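Local coordinates for protein TarM (Staphylococcus aureus subsp. aureus 21178, PDB 4X7R) that is a glycosyltransferase of the GT-B fold, with a group 1 family region and uridine-5'-diphosphate bound in a pocket, at residues E411-K416 with S468-N473; K394-T399 with R417-F422. The protein carries 1 engineered substitution. One frame throughout, in Å; residues are numbered along the deposited sequence.

Overall arrangement
Both contacts use the same beta-alpha-beta unit, strand 395-398, helix 407-414 and strand 419-422, within the group 1 glycosyltransferase region. Contact 2 pairs the two strands; contact 1 sets the end of the intervening helix against helix 460-477. Their centres lie 11 Å apart, and they meet directly: Ala-412 CB packs on Val-396 CG2 at 3.7 Å, and Met-413 CG on Val-419 CG2 at 3.9 Å, the helix lying on the sheet. Contact 1 reaches uridine-5'-diphosphate through Glu-411, with Ile-414 further back, its side chain about 12 Å from the bound (2S)-2,3-dihydroxypropyl 2-acetamido-2-deoxy-alpha-D-glucopyranoside. In contact 2 the side chain of Ser-398 stands about 8 Å from uridine-5'-diphosphate and about 9 Å from that glycoside.

Contact 1 of 2, residues E411-K416 with S468-N473; sequences EAMISK and SKAREN. With UDP (uridine-5'-diphosphate), chain E.
Arg-471 reaches from helix 460-477 to the last turn of helix 407-414 and gives its NE hydrogen to the backbone oxygen of Ile-414 (NE to O 2.8 Å). The oxygen lies at the edge of the guanidinium, near its plane, and NE lies in the carbonyl plane with a C=O...N angle of 157°. NH2 of Arg-471 adds a weak second bond to the same oxygen and is also bonded to His-309 O, so the group is held between two backbone carbonyls. A bend at chi3 (-83°), after an extended start, swings it to this place. The side chains of Ile-414 and Arg-471 cross at about a right angle, Ile-414 CG2 coming to 3.5 Å from Arg-471 NH2.

Two further pairings extend the contact. The Met-413 chain curls round the methyl of Ala-470: because chi3 turns back to 71°, CE comes within 3.7 Å of Ala-470 CB, and Met-413 CB and CG lie about as near. Extended Lys-416 runs past Arg-471, its CE 3.8 Å from Arg-471 CD, and passes Ser-468 OG more loosely. Lys-416 has positive phi and is the C-prime residue of a Schellman motif: its N bonds to Met-413 O, and Arg-417 N to Ala-412 O, ending the helix.

Earlier on the same helix, Glu-411 turns from helix 460-477 to the ribose of uridine-5'-diphosphate. Glu-411 OE1 accepts from O2' of uridine-5'-diphosphate at 2.7 Å; OE2 faces O3', where the modelled separation is so short that its exact length is doubtful.

The negative end of helix 407-414 would suit the arginine's positive charge, probably offsetting the nearness of two like charges, Lys-416 NZ and Arg-471 NE, 5.5 Å apart.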
# COMPACT_ATOMS: atom_id res chain seq x y z
N GLU A 411 -15.73 -0.39 8.19
CA GLU A 411 -15.25 0.36 9.36
C GLU A 411 -16.29 1.37 9.83
O GLU A 411 -16.57 1.43 11.02
CB GLU A 411 -13.92 1.06 9.07
CG GLU A 411 -12.73 0.12 9.00
CD GLU A 411 -11.47 0.71 8.39
OE1 GLU A 411 -11.36 1.96 8.36
OE2 GLU A 411 -10.61 -0.07 7.93
N ALA A 412 -16.92 2.10 8.89
CA ALA A 412 -17.98 3.08 9.18
C ALA A 412 -19.17 2.40 9.85
O ALA A 412 -19.71 2.92 10.82
CB ALA A 412 -18.42 3.76 7.90
N MET A 413 -19.55 1.22 9.35
CA MET A 413 -20.66 0.44 9.89
C MET A 413 -20.36 -0.04 11.31
O MET A 413 -21.25 0.00 12.17
CB MET A 413 -21.01 -0.72 8.96
CG MET A 413 -21.70 -0.23 7.69
SD MET A 413 -22.02 -1.51 6.47
CE MET A 413 -23.30 -2.42 7.29
N ILE A 414 -19.09 -0.42 11.58
CA ILE A 414 -18.64 -0.80 12.93
C ILE A 414 -18.81 0.41 13.90
O ILE A 414 -19.28 0.23 15.02
CB ILE A 414 -17.21 -1.39 12.93
CG1 ILE A 414 -17.16 -2.69 12.12
CG2 ILE A 414 -16.68 -1.63 14.36
CD1 ILE A 414 -15.83 -3.01 11.59
N SER A 415 -18.52 1.64 13.42
CA SER A 415 -18.69 2.85 14.23
C SER A 415 -20.12 3.39 14.19
O SER A 415 -20.33 4.55 14.52
CB SER A 415 -17.67 3.91 13.82
OG SER A 415 -16.40 3.56 14.32
N LYS A 416 -21.10 2.54 13.80
CA LYS A 416 -22.54 2.88 13.70
C LYS A 416 -22.82 4.08 12.76
O LYS A 416 -23.75 4.85 12.98
CB LYS A 416 -23.17 3.11 15.09
CG LYS A 416 -23.17 1.91 16.02
CD LYS A 416 -23.84 2.28 17.33
CE LYS A 416 -23.95 1.12 18.28
NZ LYS A 416 -24.42 1.53 19.63
N SER A 468 -26.95 1.52 14.08
CA SER A 468 -27.07 0.48 15.11
C SER A 468 -27.21 -0.91 14.46
O SER A 468 -26.49 -1.83 14.84
CB SER A 468 -28.25 0.78 16.04
OG SER A 468 -27.87 1.51 17.21
N LYS A 469 -28.09 -1.05 13.45
CA LYS A 469 -28.30 -2.28 12.69
C LYS A 469 -27.03 -2.64 11.89
O LYS A 469 -26.71 -3.82 11.75
CB LYS A 469 -29.51 -2.14 11.75
CG LYS A 469 -30.87 -2.22 12.43
CD LYS A 469 -31.39 -3.66 12.45
CE LYS A 469 -32.30 -3.93 13.63
NZ LYS A 469 -32.44 -5.39 13.89
N ALA A 470 -26.30 -1.61 11.38
CA ALA A 470 -25.06 -1.77 10.61
C ALA A 470 -23.97 -2.49 11.38
O ALA A 470 -23.42 -3.46 10.86
CB ALA A 470 -24.56 -0.42 10.09
N ARG A 471 -23.69 -2.06 12.64
CA ARG A 471 -22.67 -2.67 13.52
C ARG A 471 -23.07 -4.11 13.85
O ARG A 471 -22.24 -5.02 13.74
CB ARG A 471 -22.44 -1.82 14.79
CG ARG A 471 -22.01 -2.60 16.03
CD ARG A 471 -21.72 -1.73 17.24
NE ARG A 471 -20.36 -1.23 17.14
CZ ARG A 471 -19.32 -1.72 17.79
NH1 ARG A 471 -19.48 -2.68 18.70
NH2 ARG A 471 -18.11 -1.24 17.57
N GLU A 472 -24.35 -4.31 14.18
CA GLU A 472 -24.97 -5.60 14.47
C GLU A 472 -24.78 -6.57 13.30
O GLU A 472 -24.45 -7.73 13.53
CB GLU A 472 -26.47 -5.37 14.67
CG GLU A 472 -27.02 -5.89 15.98
CD GLU A 472 -28.45 -5.45 16.23
OE1 GLU A 472 -29.35 -5.81 15.43
OE2 GLU A 472 -28.66 -4.74 17.24
N ASN A 473 -24.97 -6.09 12.04
CA ASN A 473 -24.81 -6.90 10.83
C ASN A 473 -23.37 -7.31 10.61
O ASN A 473 -23.13 -8.44 10.19
CB ASN A 473 -25.36 -6.19 9.58
CG ASN A 473 -25.63 -7.14 8.43
OD1 ASN A 473 -26.22 -8.22 8.59
ND2 ASN A 473 -25.23 -6.79 7.24
N1 UDP E . -7.21 4.79 5.42
C2 UDP E . -6.75 5.46 6.54
N3 UDP E . -6.66 6.83 6.40
C4 UDP E . -6.95 7.57 5.27
C5 UDP E . -7.37 6.80 4.13
C6 UDP E . -7.49 5.46 4.24
O2 UDP E . -6.44 4.90 7.58
O4 UDP E . -6.86 8.81 5.32
C1' UDP E . -7.50 3.34 5.59
C2' UDP E . -8.95 3.05 5.99
O2' UDP E . -9.12 3.14 7.39
C3' UDP E . -9.11 1.61 5.48
C4' UDP E . -8.22 1.58 4.24
O4' UDP E . -7.29 2.68 4.36
O3' UDP E . -8.79 0.58 6.41
C5' UDP E . -8.97 1.67 2.93
O5' UDP E . -9.60 0.39 2.72
PA UDP E . -10.60 0.02 1.52
O1A UDP E . -10.77 -1.45 1.47
O2A UDP E . -11.94 0.73 1.78
O3A UDP E . -9.97 0.55 0.19
PB UDP E . -8.53 0.36 -0.49
O1B UDP E . -8.02 -1.03 -0.22
O2B UDP E . -7.54 1.39 0.07
O3B UDP E . -8.68 0.54 -1.99

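Contact 2 of 2, residues K394-T399 with R417-F422; sequences KLVVST and RPVVAF
Val-420 O accepts from Ser-398 N at 2.8 Å, and the CA-H of Val-397 closes on the same oxygen. This is the middle of a parallel strand pair, joined through helix 407-414 as a beta-alpha-beta unit of the Rossmann-like domain that holds the family region. The strand segments run 7° from parallel with axes 4.6 Å apart. Three more backbone bonds complete the pairing: Val-396 N to Pro-418 O, Val-420 N to Val-396 O, and Phe-422 N to Ser-398 O. The first is the straightest, 173° at the hydrogen.

Side chains alternate between the faces. Val-396, Ser-398, Val-419 and Ala-421 share the face covered by helix 407-414; there Ser-398 CB meets Ala-421 CB at 3.7 Å, while Val-396 CG1 and Val-419 CG2 touch more loosely. On the face of Val-397 and Val-420, packed by Met-449 of helix 446-457, Leu-395 CD1 lies 3.9 Å from Val-420 CG2. The Pro-418 ring rests just ahead of the other strand, its CD 3.5 Å from Lys-394 O, with Leu-395 CB beside its CG.

At the far end a water ties the strands together. Ser-398 holds OG anti to its own N (chi1 178°), where it hydrogen-bonds water 1 at 2.8 Å, and that water donates to Phe-422 O. Thr-399 OG1 bonds to Arg-332 O, with Lys-331 O a second acceptor for its single proton, while Thr-399 CB and CG2 lie against the Phe-422 ring at CE2. The Phe-422 ring presents its edge to the Thr-399 carbonyl, with CD2 3.3 Å from Thr-399 O.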
# COMPACT_ATOMS: atom_id res chain seq x y z
N LYS A 394 -22.05 11.75 10.47
CA LYS A 394 -23.44 11.31 10.66
C LYS A 394 -23.68 10.05 9.79
O LYS A 394 -24.39 9.12 10.19
CB LYS A 394 -24.42 12.44 10.27
CG LYS A 394 -25.88 12.12 10.57
CD LYS A 394 -26.72 13.37 10.64
CE LYS A 394 -28.09 13.05 11.18
NZ LYS A 394 -28.85 14.28 11.50
N LEU A 395 -23.05 10.03 8.60
CA LEU A 395 -23.08 8.94 7.64
C LEU A 395 -21.84 8.98 6.76
O LEU A 395 -21.10 9.97 6.74
CB LEU A 395 -24.37 8.92 6.79
CG LEU A 395 -24.61 10.11 5.86
CD1 LEU A 395 -24.55 9.69 4.41
CD2 LEU A 395 -25.92 10.74 6.15
N VAL A 396 -21.60 7.89 6.05
CA VAL A 396 -20.47 7.73 5.15
C VAL A 396 -20.99 7.43 3.75
O VAL A 396 -22.09 6.90 3.57
CB VAL A 396 -19.44 6.70 5.73
CG1 VAL A 396 -18.54 6.10 4.66
CG2 VAL A 396 -18.61 7.32 6.85
N VAL A 397 -20.23 7.85 2.75
CA VAL A 397 -20.62 7.70 1.36
C VAL A 397 -19.54 6.94 0.56
O VAL A 397 -18.35 7.05 0.87
CB VAL A 397 -20.96 9.10 0.79
CG1 VAL A 397 -19.73 9.99 0.73
CG2 VAL A 397 -21.65 9.00 -0.55
N SER A 398 -19.99 6.15 -0.44
CA SER A 398 -19.09 5.44 -1.36
C SER A 398 -19.59 5.59 -2.79
O SER A 398 -20.69 5.14 -3.10
CB SER A 398 -18.96 3.97 -1.00
OG SER A 398 -18.13 3.32 -1.95
N THR A 399 -18.77 6.23 -3.64
CA THR A 399 -19.04 6.41 -5.07
C THR A 399 -18.11 5.48 -5.86
O THR A 399 -18.11 5.51 -7.08
CB THR A 399 -18.87 7.89 -5.51
OG1 THR A 399 -17.64 8.41 -4.99
CG2 THR A 399 -20.03 8.76 -5.09
N ARG A 417 -21.99 4.22 11.70
CA ARG A 417 -22.11 5.27 10.69
C ARG A 417 -22.65 4.60 9.42
O ARG A 417 -21.95 3.79 8.82
CB ARG A 417 -20.75 6.00 10.43
CG ARG A 417 -20.08 6.61 11.69
CD ARG A 417 -21.09 7.27 12.62
NE ARG A 417 -20.50 8.02 13.73
CZ ARG A 417 -20.89 7.90 15.00
NH1 ARG A 417 -21.81 7.01 15.34
NH2 ARG A 417 -20.35 8.66 15.94
N PRO A 418 -23.93 4.81 9.08
CA PRO A 418 -24.48 4.11 7.91
C PRO A 418 -23.85 4.55 6.60
O PRO A 418 -23.37 5.68 6.48
CB PRO A 418 -25.99 4.41 7.97
CG PRO A 418 -26.10 5.68 8.77
CD PRO A 418 -24.93 5.71 9.72
N VAL A 419 -23.80 3.62 5.64
CA VAL A 419 -23.21 3.85 4.32
C VAL A 419 -24.28 4.02 3.24
O VAL A 419 -25.28 3.29 3.23
CB VAL A 419 -22.22 2.71 3.95
CG1 VAL A 419 -21.56 2.96 2.60
CG2 VAL A 419 -21.16 2.53 5.03
N VAL A 420 -24.06 5.00 2.35
CA VAL A 420 -24.80 5.27 1.12
C VAL A 420 -23.74 4.96 0.01
O VAL A 420 -22.74 5.66 -0.13
CB VAL A 420 -25.41 6.69 1.06
CG1 VAL A 420 -26.25 6.86 -0.21
CG2 VAL A 420 -26.28 6.96 2.29
N ALA A 421 -23.90 3.81 -0.66
CA ALA A 421 -22.94 3.31 -1.62
C ALA A 421 -23.53 2.89 -2.94
O ALA A 421 -24.65 2.38 -2.98
CB ALA A 421 -22.20 2.13 -1.01
N PHE A 422 -22.74 3.05 -4.03
CA PHE A 422 -23.15 2.54 -5.33
C PHE A 422 -23.08 1.00 -5.25
O PHE A 422 -22.10 0.48 -4.71
CB PHE A 422 -22.25 3.07 -6.46
CG PHE A 422 -22.48 4.51 -6.90
CD1 PHE A 422 -23.75 5.07 -6.86
CD2 PHE A 422 -21.43 5.28 -7.38
CE1 PHE A 422 -23.97 6.39 -7.29
CE2 PHE A 422 -21.65 6.60 -7.81
CZ PHE A 422 -22.92 7.14 -7.77
O HOH W 1 -19.60 1.99 -3.96